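Local coordinates for protein probable dipeptidase (Pseudomonas aeruginosa, PDB 3B40) that probably hydrolyses dipeptides with the help of bound metal ions, as a member of the membrane dipeptidase family M19, which is built on a TIM barrel, at residues V166-W171 with F181-D186; A239-K244 with E295-A300; A287-P292 with E313-E318; L301-P306 with S321-I326. The protein carries 11 engineered substitutions. All blocks are in the same frame, centred on the assembly; numbering follows the deposited sequence.

Contact 1: V166-W171 with F181-D186; sequences VGNNDW and FNDSPD. Engineered in segment 181-186: Ser184 (natural residue Thr), Pro185 (natural residue Ala).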
loop_
_atom_site.group_PDB
_atom_site.type_symbol
_atom_site.label_atom_id
_atom_site.label_comp_id
_atom_site.label_asym_id
_atom_site.label_seq_id
_atom_site.Cartn_x
_atom_site.Cartn_y
_atom_site.Cartn_z
ATOM N N VAL A 166 -8.724 5.140 1.272
ATOM C CA VAL A 166 -9.533 6.281 0.796
ATOM C C VAL A 166 -10.857 6.335 1.600
ATOM O O VAL A 166 -11.479 5.295 1.855
ATOM C CB VAL A 166 -9.800 6.137 -0.738
ATOM C CG1 VAL A 166 -10.675 7.258 -1.243
ATOM C CG2 VAL A 166 -8.487 6.166 -1.520
ATOM N N GLY A 167 -11.272 7.530 2.027
ATOM C CA GLY A 167 -12.499 7.689 2.805
ATOM C C GLY A 167 -12.189 7.726 4.296
ATOM O O GLY A 167 -11.355 6.969 4.774
ATOM N N ASN A 168 -12.816 8.637 5.031
ATOM C CA ASN A 168 -12.683 8.648 6.487
ATOM C C ASN A 168 -13.347 7.407 7.034
ATOM O O ASN A 168 -14.233 6.845 6.391
ATOM C CB ASN A 168 -13.381 9.871 7.100
ATOM C CG ASN A 168 -12.669 11.190 6.801
ATOM O OD1 ASN A 168 -11.467 11.223 6.552
ATOM N ND2 ASN A 168 -13.412 12.301 6.873
ATOM N N ASN A 169 -12.944 6.969 8.223
ATOM C CA ASN A 169 -13.744 5.967 8.927
ATOM C C ASN A 169 -13.802 6.337 10.409
ATOM O O ASN A 169 -13.214 7.357 10.819
ATOM C CB ASN A 169 -13.185 4.533 8.699
ATOM C CG ASN A 169 -11.817 4.346 9.291
ATOM O OD1 ASN A 169 -11.622 4.483 10.523
ATOM N ND2 ASN A 169 -10.844 4.021 8.437
ATOM N N ASP A 170 -14.521 5.537 11.201
ATOM C CA ASP A 170 -14.805 5.896 12.607
ATOM C C ASP A 170 -13.633 5.753 13.574
ATOM O O ASP A 170 -13.730 6.159 14.718
ATOM C CB ASP A 170 -16.007 5.116 13.140
ATOM C CG ASP A 170 -17.290 5.469 12.402
ATOM O OD1 ASP A 170 -17.420 6.599 11.888
ATOM O OD2 ASP A 170 -18.160 4.618 12.320
ATOM N N TRP A 171 -12.537 5.179 13.108
ATOM C CA TRP A 171 -11.295 5.024 13.897
ATOM C C TRP A 171 -10.229 6.082 13.572
ATOM O O TRP A 171 -9.476 6.506 14.444
ATOM C CB TRP A 171 -10.706 3.637 13.621
ATOM C CG TRP A 171 -11.463 2.492 14.244
ATOM C CD1 TRP A 171 -12.790 2.477 14.609
ATOM C CD2 TRP A 171 -10.933 1.205 14.620
ATOM N NE1 TRP A 171 -13.120 1.242 15.151
ATOM C CE2 TRP A 171 -12.002 0.446 15.162
ATOM C CE3 TRP A 171 -9.672 0.613 14.520
ATOM C CZ2 TRP A 171 -11.836 -0.876 15.621
ATOM C CZ3 TRP A 171 -9.508 -0.700 14.969
ATOM C CH2 TRP A 171 -10.583 -1.426 15.514
ATOM N N PHE A 181 -18.621 10.023 -0.081
ATOM C CA PHE A 181 -19.013 9.466 1.241
ATOM C C PHE A 181 -19.502 10.566 2.213
ATOM O O PHE A 181 -19.702 10.321 3.409
ATOM C CB PHE A 181 -17.814 8.760 1.894
ATOM C CG PHE A 181 -17.315 7.538 1.144
ATOM C CD1 PHE A 181 -18.097 6.927 0.157
ATOM C CD2 PHE A 181 -16.070 6.964 1.482
ATOM C CE1 PHE A 181 -17.615 5.783 -0.525
ATOM C CE2 PHE A 181 -15.585 5.835 0.819
ATOM C CZ PHE A 181 -16.361 5.240 -0.190
ATOM N N ASN A 182 -19.620 11.779 1.687
ATOM C CA ASN A 182 -19.937 13.009 2.442
ATOM C C ASN A 182 -18.862 13.313 3.504
ATOM O O ASN A 182 -19.148 13.865 4.554
ATOM C CB ASN A 182 -21.372 12.952 3.027
ATOM C CG ASN A 182 -21.837 14.298 3.583
ATOM O OD1 ASN A 182 -21.507 15.343 3.029
ATOM N ND2 ASN A 182 -22.589 14.272 4.697
ATOM N N ASP A 183 -17.611 12.962 3.212
ATOM C CA ASP A 183 -16.499 13.140 4.172
ATOM C C ASP A 183 -16.161 14.615 4.375
ATOM O O ASP A 183 -16.224 15.408 3.423
ATOM C CB ASP A 183 -15.232 12.431 3.673
ATOM C CG ASP A 183 -15.260 10.930 3.884
ATOM O OD1 ASP A 183 -16.199 10.407 4.520
ATOM O OD2 ASP A 183 -14.300 10.255 3.441
ATOM N N SER A 184 -15.781 14.983 5.597
ATOM C CA SER A 184 -15.126 16.270 5.839
ATOM C C SER A 184 -13.663 16.038 6.202
ATOM O O SER A 184 -13.360 15.105 6.962
ATOM C CB SER A 184 -15.836 17.046 6.976
ATOM O OG SER A 184 -17.037 17.629 6.485
ATOM N N PRO A 185 -12.752 16.893 5.704
ATOM C CA PRO A 185 -11.327 16.707 6.016
ATOM C C PRO A 185 -11.088 16.749 7.531
ATOM O O PRO A 185 -11.704 17.552 8.241
ATOM C CB PRO A 185 -10.653 17.909 5.325
ATOM C CG PRO A 185 -11.759 18.900 5.139
ATOM C CD PRO A 185 -12.974 18.089 4.868
ATOM N N ASP A 186 -10.226 15.861 8.019
ATOM C CA ASP A 186 -9.875 15.827 9.429
ATOM C C ASP A 186 -11.090 15.808 10.382
ATOM O O ASP A 186 -11.029 16.421 11.419
ATOM C CB ASP A 186 -8.949 16.997 9.786
ATOM C CG ASP A 186 -7.728 17.088 8.884
ATOM O OD1 ASP A 186 -6.946 16.106 8.823
ATOM O OD2 ASP A 186 -7.538 18.155 8.267
HETATM O O HOH W 1 -9.693 13.577 6.637
HETATM O O HOH W 2 -16.173 7.862 4.848
#

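Contact 2: A239-K244 with E295-A300; sequences ALVDIK and EGLDYA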
loop_
_atom_site.group_PDB
_atom_site.type_symbol
_atom_site.label_atom_id
_atom_site.label_comp_id
_atom_site.label_asym_id
_atom_site.label_seq_id
_atom_site.Cartn_x
_atom_site.Cartn_y
_atom_site.Cartn_z
ATOM N N ALA A 239 8.149 15.685 -1.497
ATOM C CA ALA A 239 9.194 16.373 -2.249
ATOM C C ALA A 239 9.122 16.023 -3.737
ATOM O O ALA A 239 9.513 16.809 -4.556
ATOM C CB ALA A 239 10.545 16.023 -1.711
ATOM N N LEU A 240 8.626 14.831 -4.056
ATOM C CA LEU A 240 8.361 14.438 -5.439
ATOM C C LEU A 240 7.026 14.928 -5.994
ATOM O O LEU A 240 6.974 15.493 -7.077
ATOM C CB LEU A 240 8.505 12.924 -5.629
ATOM C CG LEU A 240 10.009 12.531 -5.618
ATOM C CD1 LEU A 240 10.519 12.318 -4.176
ATOM C CD2 LEU A 240 10.289 11.315 -6.504
ATOM N N VAL A 241 5.949 14.677 -5.270
ATOM C CA VAL A 241 4.617 15.100 -5.691
ATOM C C VAL A 241 3.971 15.578 -4.404
ATOM O O VAL A 241 3.942 14.869 -3.365
ATOM C CB VAL A 241 3.804 13.961 -6.341
ATOM C CG1 VAL A 241 2.363 14.429 -6.697
ATOM C CG2 VAL A 241 4.516 13.429 -7.602
ATOM N N ASP A 242 3.516 16.814 -4.460
ATOM C CA ASP A 242 3.018 17.484 -3.283
ATOM C C ASP A 242 1.513 17.235 -3.178
ATOM O O ASP A 242 0.688 18.041 -3.588
ATOM C CB ASP A 242 3.409 18.974 -3.334
ATOM C CG ASP A 242 3.175 19.690 -2.010
ATOM O OD1 ASP A 242 3.092 19.036 -0.945
ATOM O OD2 ASP A 242 3.031 20.923 -2.045
ATOM N N ILE A 243 1.166 16.079 -2.622
ATOM C CA ILE A 243 -0.204 15.660 -2.456
ATOM C C ILE A 243 -0.301 15.167 -1.014
ATOM O O ILE A 243 0.700 14.729 -0.445
ATOM C CB ILE A 243 -0.614 14.535 -3.482
ATOM C CG1 ILE A 243 0.389 13.383 -3.486
ATOM C CG2 ILE A 243 -0.794 15.107 -4.898
ATOM C CD1 ILE A 243 -0.085 12.111 -4.357
ATOM N N LYS A 244 -1.488 15.260 -0.426
ATOM C CA LYS A 244 -1.735 14.843 0.973
ATOM C C LYS A 244 -1.502 13.369 1.214
ATOM O O LYS A 244 -1.090 13.000 2.309
ATOM C CB LYS A 244 -3.148 15.255 1.403
ATOM C CG LYS A 244 -3.240 16.768 1.435
ATOM C CD LYS A 244 -4.542 17.356 1.878
ATOM C CE LYS A 244 -4.344 18.898 1.744
ATOM N NZ LYS A 244 -5.470 19.716 2.255
ATOM N N GLU A 295 -6.086 23.640 -8.384
ATOM C CA GLU A 295 -4.955 24.220 -7.645
ATOM C C GLU A 295 -4.303 23.081 -6.903
ATOM O O GLU A 295 -4.779 22.671 -5.838
ATOM C CB GLU A 295 -5.408 25.220 -6.597
ATOM C CG GLU A 295 -5.213 26.676 -6.984
ATOM C CD GLU A 295 -6.534 27.396 -7.075
ATOM O OE1 GLU A 295 -7.397 27.159 -6.195
ATOM O OE2 GLU A 295 -6.715 28.204 -8.011
ATOM N N GLY A 296 -3.254 22.525 -7.475
ATOM C CA GLY A 296 -2.574 21.395 -6.851
ATOM C C GLY A 296 -3.211 20.091 -7.285
ATOM O O GLY A 296 -4.258 20.067 -7.952
ATOM N N LEU A 297 -2.594 18.992 -6.872
ATOM C CA LEU A 297 -2.908 17.705 -7.499
ATOM C C LEU A 297 -3.903 16.835 -6.751
ATOM O O LEU A 297 -4.310 15.802 -7.268
ATOM C CB LEU A 297 -1.612 16.923 -7.755
ATOM C CG LEU A 297 -0.701 17.487 -8.834
ATOM C CD1 LEU A 297 0.650 16.745 -8.811
ATOM C CD2 LEU A 297 -1.382 17.340 -10.191
ATOM N N ASP A 298 -4.296 17.239 -5.538
ATOM C CA ASP A 298 -5.128 16.369 -4.712
ATOM C C ASP A 298 -6.464 16.009 -5.372
ATOM O O ASP A 298 -6.929 14.862 -5.281
ATOM C CB ASP A 298 -5.367 16.989 -3.345
ATOM C CG ASP A 298 -4.115 17.067 -2.511
ATOM O OD1 ASP A 298 -3.395 16.063 -2.378
ATOM O OD2 ASP A 298 -3.856 18.143 -1.961
ATOM N N TYR A 299 -7.066 16.990 -6.042
ATOM C CA TYR A 299 -8.357 16.790 -6.702
ATOM C C TYR A 299 -8.207 16.429 -8.177
ATOM O O TYR A 299 -9.214 16.303 -8.882
ATOM C CB TYR A 299 -9.221 18.051 -6.593
ATOM C CG TYR A 299 -9.554 18.503 -5.174
ATOM C CD1 TYR A 299 -9.430 17.637 -4.080
ATOM C CD2 TYR A 299 -10.047 19.791 -4.950
ATOM C CE1 TYR A 299 -9.733 18.072 -2.793
ATOM C CE2 TYR A 299 -10.368 20.239 -3.677
ATOM C CZ TYR A 299 -10.211 19.382 -2.611
ATOM O OH TYR A 299 -10.537 19.828 -1.376
ATOM N N ALA A 300 -6.954 16.316 -8.633
ATOM C CA ALA A 300 -6.632 15.885 -9.981
ATOM C C ALA A 300 -6.611 14.370 -10.006
ATOM O O ALA A 300 -6.990 13.755 -11.009
ATOM C CB ALA A 300 -5.265 16.414 -10.410
HETATM O O HOH W 3 -0.338 19.509 -5.247
HETATM O O HOH W 4 -1.479 19.251 -1.184
#

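Contact 3: A287-P292 with E313-E318; sequences ARFDLP and EQRFGE. With MG (magnesium ion), chain D.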
loop_
_atom_site.group_PDB
_atom_site.type_symbol
_atom_site.label_atom_id
_atom_site.label_comp_id
_atom_site.label_asym_id
_atom_site.label_seq_id
_atom_site.Cartn_x
_atom_site.Cartn_y
_atom_site.Cartn_z
ATOM N N ALA A 287 -14.306 22.330 -15.699
ATOM C CA ALA A 287 -15.155 23.364 -16.307
ATOM C C ALA A 287 -16.548 22.896 -16.800
ATOM O O ALA A 287 -17.543 23.577 -16.551
ATOM C CB ALA A 287 -14.398 24.067 -17.422
ATOM N N ARG A 288 -16.656 21.746 -17.467
ATOM C CA ARG A 288 -18.013 21.282 -17.850
ATOM C C ARG A 288 -18.857 20.708 -16.721
ATOM O O ARG A 288 -20.059 20.495 -16.901
ATOM C CB ARG A 288 -18.057 20.373 -19.094
ATOM C CG ARG A 288 -17.046 19.263 -19.169
ATOM C CD ARG A 288 -17.245 18.422 -20.441
ATOM N NE ARG A 288 -18.185 17.303 -20.196
ATOM C CZ ARG A 288 -17.907 15.994 -20.308
ATOM N NH1 ARG A 288 -16.713 15.569 -20.711
ATOM N NH2 ARG A 288 -18.848 15.094 -20.038
ATOM N N PHE A 289 -18.246 20.465 -15.559
ATOM C CA PHE A 289 -19.006 20.046 -14.375
ATOM C C PHE A 289 -19.066 21.146 -13.314
ATOM O O PHE A 289 -19.360 20.876 -12.160
ATOM C CB PHE A 289 -18.425 18.757 -13.778
ATOM C CG PHE A 289 -18.741 17.538 -14.580
ATOM C CD1 PHE A 289 -19.839 16.737 -14.249
ATOM C CD2 PHE A 289 -17.978 17.210 -15.689
ATOM C CE1 PHE A 289 -20.143 15.606 -14.996
ATOM C CE2 PHE A 289 -18.273 16.083 -16.438
ATOM C CZ PHE A 289 -19.364 15.286 -16.089
ATOM N N ASP A 290 -18.785 22.378 -13.720
ATOM C CA ASP A 290 -18.924 23.562 -12.862
ATOM C C ASP A 290 -17.954 23.582 -11.667
ATOM O O ASP A 290 -18.254 24.156 -10.614
ATOM C CB ASP A 290 -20.377 23.720 -12.393
ATOM C CG ASP A 290 -21.334 24.089 -13.527
ATOM O OD1 ASP A 290 -20.999 24.966 -14.358
ATOM O OD2 ASP A 290 -22.433 23.489 -13.579
ATOM N N LEU A 291 -16.774 23.003 -11.856
ATOM C CA LEU A 291 -15.727 23.064 -10.869
ATOM C C LEU A 291 -14.638 23.980 -11.381
ATOM O O LEU A 291 -14.374 23.999 -12.598
ATOM C CB LEU A 291 -15.156 21.663 -10.631
ATOM C CG LEU A 291 -16.104 20.563 -10.178
ATOM C CD1 LEU A 291 -15.424 19.211 -10.351
ATOM C CD2 LEU A 291 -16.551 20.777 -8.718
ATOM N N PRO A 292 -13.976 24.725 -10.463
ATOM C CA PRO A 292 -13.005 25.743 -10.848
ATOM C C PRO A 292 -11.693 25.081 -11.235
ATOM O O PRO A 292 -11.519 23.887 -10.974
ATOM C CB PRO A 292 -12.825 26.550 -9.561
ATOM C CG PRO A 292 -13.057 25.551 -8.470
ATOM C CD PRO A 292 -14.104 24.624 -8.990
ATOM N N GLU A 313 -25.902 10.589 -8.040
ATOM C CA GLU A 313 -24.941 9.500 -8.343
ATOM C C GLU A 313 -24.549 9.443 -9.817
ATOM O O GLU A 313 -23.375 9.257 -10.145
ATOM C CB GLU A 313 -25.465 8.136 -7.869
ATOM C CG GLU A 313 -25.654 8.074 -6.351
ATOM C CD GLU A 313 -26.413 6.830 -5.886
ATOM O OE1 GLU A 313 -27.151 6.241 -6.703
ATOM O OE2 GLU A 313 -26.280 6.433 -4.700
ATOM N N GLN A 314 -25.532 9.646 -10.696
ATOM C CA GLN A 314 -25.327 9.581 -12.140
ATOM C C GLN A 314 -24.283 10.632 -12.552
ATOM O O GLN A 314 -23.417 10.370 -13.392
ATOM C CB GLN A 314 -26.670 9.811 -12.849
ATOM C CG GLN A 314 -26.704 9.602 -14.395
ATOM C CD GLN A 314 -25.833 10.570 -15.192
ATOM O OE1 GLN A 314 -25.024 10.136 -16.021
ATOM N NE2 GLN A 314 -25.985 11.875 -14.951
ATOM N N ARG A 315 -24.347 11.808 -11.929
ATOM C CA ARG A 315 -23.421 12.900 -12.274
ATOM C C ARG A 315 -21.994 12.586 -11.806
ATOM O O ARG A 315 -21.014 12.848 -12.519
ATOM C CB ARG A 315 -23.915 14.224 -11.652
ATOM C CG ARG A 315 -23.119 15.456 -12.059
ATOM C CD ARG A 315 -23.785 16.714 -11.464
ATOM N NE ARG A 315 -22.951 17.909 -11.662
ATOM C CZ ARG A 315 -22.942 18.661 -12.760
ATOM N NH1 ARG A 315 -23.725 18.357 -13.793
ATOM N NH2 ARG A 315 -22.139 19.723 -12.831
ATOM N N PHE A 316 -21.895 12.027 -10.597
ATOM C CA PHE A 316 -20.622 11.572 -10.060
ATOM C C PHE A 316 -20.005 10.505 -10.960
ATOM O O PHE A 316 -18.838 10.621 -11.352
ATOM C CB PHE A 316 -20.782 11.035 -8.629
ATOM C CG PHE A 316 -19.506 10.512 -8.051
ATOM C CD1 PHE A 316 -18.558 11.390 -7.537
ATOM C CD2 PHE A 316 -19.229 9.156 -8.058
ATOM C CE1 PHE A 316 -17.354 10.920 -7.017
ATOM C CE2 PHE A 316 -18.030 8.667 -7.547
ATOM C CZ PHE A 316 -17.090 9.554 -7.021
ATOM N N GLY A 317 -20.797 9.467 -11.269
ATOM C CA GLY A 317 -20.385 8.414 -12.179
ATOM C C GLY A 317 -19.755 8.925 -13.460
ATOM O O GLY A 317 -18.673 8.494 -13.830
ATOM N N GLU A 318 -20.421 9.874 -14.118
ATOM C CA GLU A 318 -19.923 10.457 -15.360
ATOM C C GLU A 318 -18.592 11.179 -15.201
ATOM O O GLU A 318 -17.666 11.013 -16.003
ATOM C CB GLU A 318 -20.950 11.427 -15.923
ATOM C CG GLU A 318 -21.842 10.818 -16.975
ATOM C CD GLU A 318 -22.604 11.869 -17.730
ATOM O OE1 GLU A 318 -23.856 11.758 -17.818
ATOM O OE2 GLU A 318 -21.956 12.823 -18.228
HETATM MG MG MG D . -23.494 13.658 -19.747
#

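Contact 4: L301-P306 with S321-I326; sequences LMPGDP and SALYGI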
loop_
_atom_site.group_PDB
_atom_site.type_symbol
_atom_site.label_atom_id
_atom_site.label_comp_id
_atom_site.label_asym_id
_atom_site.label_seq_id
_atom_site.Cartn_x
_atom_site.Cartn_y
_atom_site.Cartn_z
ATOM N N LEU A 301 -6.151 13.771 -8.905
ATOM C CA LEU A 301 -5.899 12.313 -8.863
ATOM C C LEU A 301 -7.103 11.529 -8.396
ATOM O O LEU A 301 -7.124 10.304 -8.457
ATOM C CB LEU A 301 -4.674 12.003 -7.988
ATOM C CG LEU A 301 -3.342 12.650 -8.387
ATOM C CD1 LEU A 301 -2.251 12.341 -7.356
ATOM C CD2 LEU A 301 -2.890 12.193 -9.772
ATOM N N MET A 302 -8.121 12.246 -7.918
ATOM C CA MET A 302 -9.331 11.614 -7.443
ATOM C C MET A 302 -10.427 12.680 -7.435
ATOM O O MET A 302 -10.119 13.873 -7.365
ATOM C CB MET A 302 -9.098 11.080 -6.025
ATOM C CG MET A 302 -8.947 12.211 -5.001
ATOM S SD MET A 302 -9.406 11.733 -3.340
ATOM C CE MET A 302 -8.949 13.246 -2.458
ATOM N N PRO A 303 -11.699 12.273 -7.587
ATOM C CA PRO A 303 -12.795 13.233 -7.431
ATOM C C PRO A 303 -12.954 13.720 -5.988
ATOM O O PRO A 303 -13.802 13.210 -5.264
ATOM C CB PRO A 303 -14.024 12.435 -7.883
ATOM C CG PRO A 303 -13.621 11.004 -7.724
ATOM C CD PRO A 303 -12.181 10.951 -8.026
ATOM N N GLY A 304 -12.164 14.715 -5.597
ATOM C CA GLY A 304 -12.057 15.120 -4.178
ATOM C C GLY A 304 -12.767 16.412 -3.786
ATOM O O GLY A 304 -12.881 16.750 -2.599
ATOM N N ASP A 305 -13.260 17.151 -4.762
ATOM C CA ASP A 305 -13.917 18.445 -4.480
ATOM C C ASP A 305 -15.089 18.264 -3.537
ATOM O O ASP A 305 -15.958 17.415 -3.779
ATOM C CB ASP A 305 -14.390 19.121 -5.756
ATOM C CG ASP A 305 -13.257 19.421 -6.697
ATOM O OD1 ASP A 305 -12.916 20.613 -6.837
ATOM O OD2 ASP A 305 -12.703 18.466 -7.303
ATOM N N PRO A 306 -15.076 18.995 -2.416
ATOM C CA PRO A 306 -16.089 18.915 -1.354
ATOM C C PRO A 306 -17.532 19.042 -1.840
ATOM O O PRO A 306 -18.390 18.292 -1.388
ATOM C CB PRO A 306 -15.688 20.061 -0.416
ATOM C CG PRO A 306 -14.209 20.085 -0.548
ATOM C CD PRO A 306 -13.982 19.907 -2.026
ATOM N N SER A 321 -15.726 8.609 -13.934
ATOM C CA SER A 321 -15.308 7.786 -15.100
ATOM C C SER A 321 -14.430 8.573 -16.041
ATOM O O SER A 321 -13.340 8.122 -16.396
ATOM C CB SER A 321 -16.494 7.209 -15.849
ATOM O OG SER A 321 -17.304 6.470 -14.947
ATOM N N ALA A 322 -14.875 9.769 -16.408
ATOM C CA ALA A 322 -14.094 10.634 -17.288
ATOM C C ALA A 322 -12.748 11.056 -16.719
ATOM O O ALA A 322 -11.770 11.158 -17.462
ATOM C CB ALA A 322 -14.900 11.881 -17.690
ATOM N N LEU A 323 -12.709 11.361 -15.423
ATOM C CA LEU A 323 -11.461 11.763 -14.764
ATOM C C LEU A 323 -10.457 10.602 -14.863
ATOM O O LEU A 323 -9.330 10.786 -15.321
ATOM C CB LEU A 323 -11.731 12.169 -13.303
ATOM C CG LEU A 323 -10.567 12.522 -12.362
ATOM C CD1 LEU A 323 -10.926 13.738 -11.599
ATOM C CD2 LEU A 323 -10.290 11.409 -11.427
ATOM N N TYR A 324 -10.893 9.408 -14.476
ATOM C CA TYR A 324 -10.016 8.258 -14.471
ATOM C C TYR A 324 -9.546 7.840 -15.869
ATOM O O TYR A 324 -8.456 7.273 -16.013
ATOM C CB TYR A 324 -10.638 7.114 -13.673
ATOM C CG TYR A 324 -10.569 7.365 -12.169
ATOM C CD1 TYR A 324 -9.341 7.574 -11.534
ATOM C CD2 TYR A 324 -11.729 7.405 -11.390
ATOM C CE1 TYR A 324 -9.258 7.812 -10.144
ATOM C CE2 TYR A 324 -11.665 7.639 -9.993
ATOM C CZ TYR A 324 -10.429 7.848 -9.386
ATOM O OH TYR A 324 -10.350 8.088 -8.037
ATOM N N GLY A 325 -10.345 8.131 -16.890
ATOM C CA GLY A 325 -9.954 7.874 -18.284
ATOM C C GLY A 325 -8.792 8.754 -18.701
ATOM O O GLY A 325 -7.862 8.301 -19.376
ATOM N N ILE A 326 -8.872 10.027 -18.314
ATOM C CA ILE A 326 -7.839 11.028 -18.569
ATOM C C ILE A 326 -6.542 10.670 -17.843
ATOM O O ILE A 326 -5.441 10.831 -18.401
ATOM C CB ILE A 326 -8.340 12.469 -18.149
ATOM C CG1 ILE A 326 -9.372 12.999 -19.172
ATOM C CG2 ILE A 326 -7.181 13.429 -18.007
ATOM C CD1 ILE A 326 -10.313 14.092 -18.685
HETATM O O HOH W 5 -7.812 7.657 -6.899
#

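Contact 1: V166-W171 with F181-D186
Asn168 and Asp183 bring two irregular pieces of chain together, their CA atoms 6.3 Å apart. Neither 166-171 nor 181-186 forms regular helix or strand, and no main-chain group of one bonds directly to a main-chain group of the other; side chains make the joins. The amide Asn168 N donates to Asp183 OD2 at 2.7 Å, a nearly straight bond (165°) that reaches the carboxylate from above its plane. That oxygen also accepts from the backbone N of Leu178, so aspartate suits a place where one side-chain oxygen takes two backbone N-H groups. Just before Asn168, Gly167 has a backbone shape that would jam a side chain against the preceding carbonyl. Its bare CA lies beside the edge of the Phe181 ring, 3.9 Å from CD2, and 3.2 Å from Asp183 OD2.

The Asn168 side chain runs past that of Asp183 in the opposite direction, amide stacked on carboxylate with planes 18° apart. With CG anti to its carbonyl carbon (chi1 -70°), Asn168 ND2 donates at 2.8 Å to the carbonyl O of Ser184, an engineered residue; the acceptor lies near the amide plane, but the donor stands above the carbonyl plane. Asn168 OD1 accepts from Ser174 N and from a water that also accepts from Asp186 N. A second water donates to both Asn168 O and Asp183 OD1. Next along, Asn169 OD1 accepts from Trp171 N, closing an Asx turn. These bonds brace the irregular loop that leads from strand 160-162 to helix 193-205 in the barrel.

Contact 2: A239-K244 with E295-A300
Ile243 and Leu297 form the tight part of this contact: Ile243 CG2 presses on Leu297 CB at 3.5 Å, closer than carbons usually sit. Ile243 carries its longer branch, CG1, between the backbone N and the carbonyl carbon (chi1 51°), which leaves the short CG2 methyl beside the backbone N to meet Leu297. Beside this pair Val241 CG1 touches Leu297 CD1 at 3.6 Å, the two side chains crossing at about a right angle. Branched aliphatic residues suit this apolar flank, where Val241 and Ile243 are buried, since their methyls interlock without any polar atom to satisfy.

The polar flank begins with Asp298. Its OD1 accepts from Lys244 N at 2.8 Å, met on the syn side only 15° out of the carboxylate plane, and the bond is nearly straight at 162°. The same oxygen lies 3.2 Å from Ile243 CA, so the carboxylate tip is set snugly against the chain. Looser contact follows toward solvent. The extended Lys244 chain passes across OD2 with its CG at 3.7 Å, but NZ stays 4.8 Å from Asp298 OD2; the opposite charges probably still attract without forming a direct ion pair. A water donates to OD2 at 2.7 Å and only weakly to Asp242 O, where exposed Asp242 is the centre of an inverse gamma turn.

In the wider fold, 239-244 leaves strand 230-235 for helix 249-257. The loop residues 295-300 lead from helix 276-288 toward helix 313-328. Leu297 rests on Leu279 of helix 276-288, Val241 on Pro273 and Ile243 on Leu301, while Leu240 reaches helix 335-349.

Contact 3: A287-P292 with E313-E318
Phe289 and Arg315 set an aromatic ring against a guanidinium group. Arg315 stretches out in full, its CG anti to the backbone N (chi1 -174°) and the chain extended as far as NE, so that a helix residue can reach across to the neighbouring turn. There CD1 of Phe289 sits over the centre of one guanidinium face, 3.9 Å from Arg315 CZ. The two planes are inclined by 59°, so this is an oblique lean rather than a flat stack. Arg315 NH2 also donates a weak, bent bond to Phe289 O at 3.1 Å, and a long salt bridge of 3.9 Å joins it to Asp290 OD2. Trp311 makes a cation-pi contact with the same arginine.

Helix 276-288 ends here in a Schellman motif, with Asp290 at positive phi as its C-prime residue; Leu291 N bonds back to Arg286 O, and Asp290 N more weakly to Ala287 O. The turn leaves Phe289 pointing at helix 313-328, where its ring meets Tyr319 edge-to-face. Its CE2 lies over one face of the guanidinium of the preceding Arg288, toward the rim.

Glu318, one turn on from Arg315, approaches the far end of the ring, its carboxylate plane 82° from the ring plane. Both its oxygens reach a magnesium ion, Glu318 OE2 at 2.3 Å and OE1 at 2.7 Å. Arg288 NH2 stands 4.3 Å from Glu318 OE2; the opposite charges probably attract, though their atoms are not in contact.

Contact 4: L301-P306 with S321-I326
Leu301, at the start of 301-306, meets helix 313-328 through its backbone while its side chain turns away. Its carbonyl O lies 3.7 Å from Tyr324 CE1 and is linked to the Tyr324 hydroxyl by a water, which donates to Leu301 O and sits 2.8 Å from Tyr324 OH. A tyrosine suits this spot because its ring packs against the loop while its oxygen shares the water. The leucine side chain instead touches Ile243 and Leu274.

Met302 follows in an extended backbone shape. Its CA is 4.1 Å from Leu323 CD2, and its CB lies 3.8 Å from Tyr324 OH, but the rest of the thioether chain leads off: CG takes the position between backbone N and carbonyl carbon (chi1 69°) and the chain is straight beyond it.

Pro303 is the centre of an inverse gamma turn, a tight bend to which the restricted phi of proline is well suited. The loop that follows helix 276-288 in this barrel protein bends here alongside helix 313-328. The proline's CD is the atom that meets both helix residues: it stands 3.9 Å from Leu323 CD2 and 3.4 Å from Tyr324 OH, the tyrosine crossing it at about a right angle. Leu323 extends toward the loop with CG anti to the backbone N (chi1 175°). Its branched apolar end suits the place, since CD2 touches the proline ring and also rests over the centre of one face of the Tyr324 ring, 3.8 Å above the plane. Pro303 also touches Phe316 and Tyr319 of the same helix.

From Gly304 on the segment draws off from 321-326, and Asp305 forms a salt bridge with Arg286.

From the N terminus, contact 1 comes first, closing a short loop between strand 160-162 and helix 193-205; it is complete before the others open. Contact 2 then makes a longer closure, joining the loop after strand 230-235 to the chain that follows helix 276-288. Contact 3 opens within that span and closes beyond it, so the two cross; it ties the end of helix 276-288 to the start of helix 313-328. Contact 4 crosses contact 3 in turn and uses the same helix, their centres about 9 Å apart. Contacts 2 and 4 follow in series yet touch, Tyr299 meeting Gly304 to Pro306.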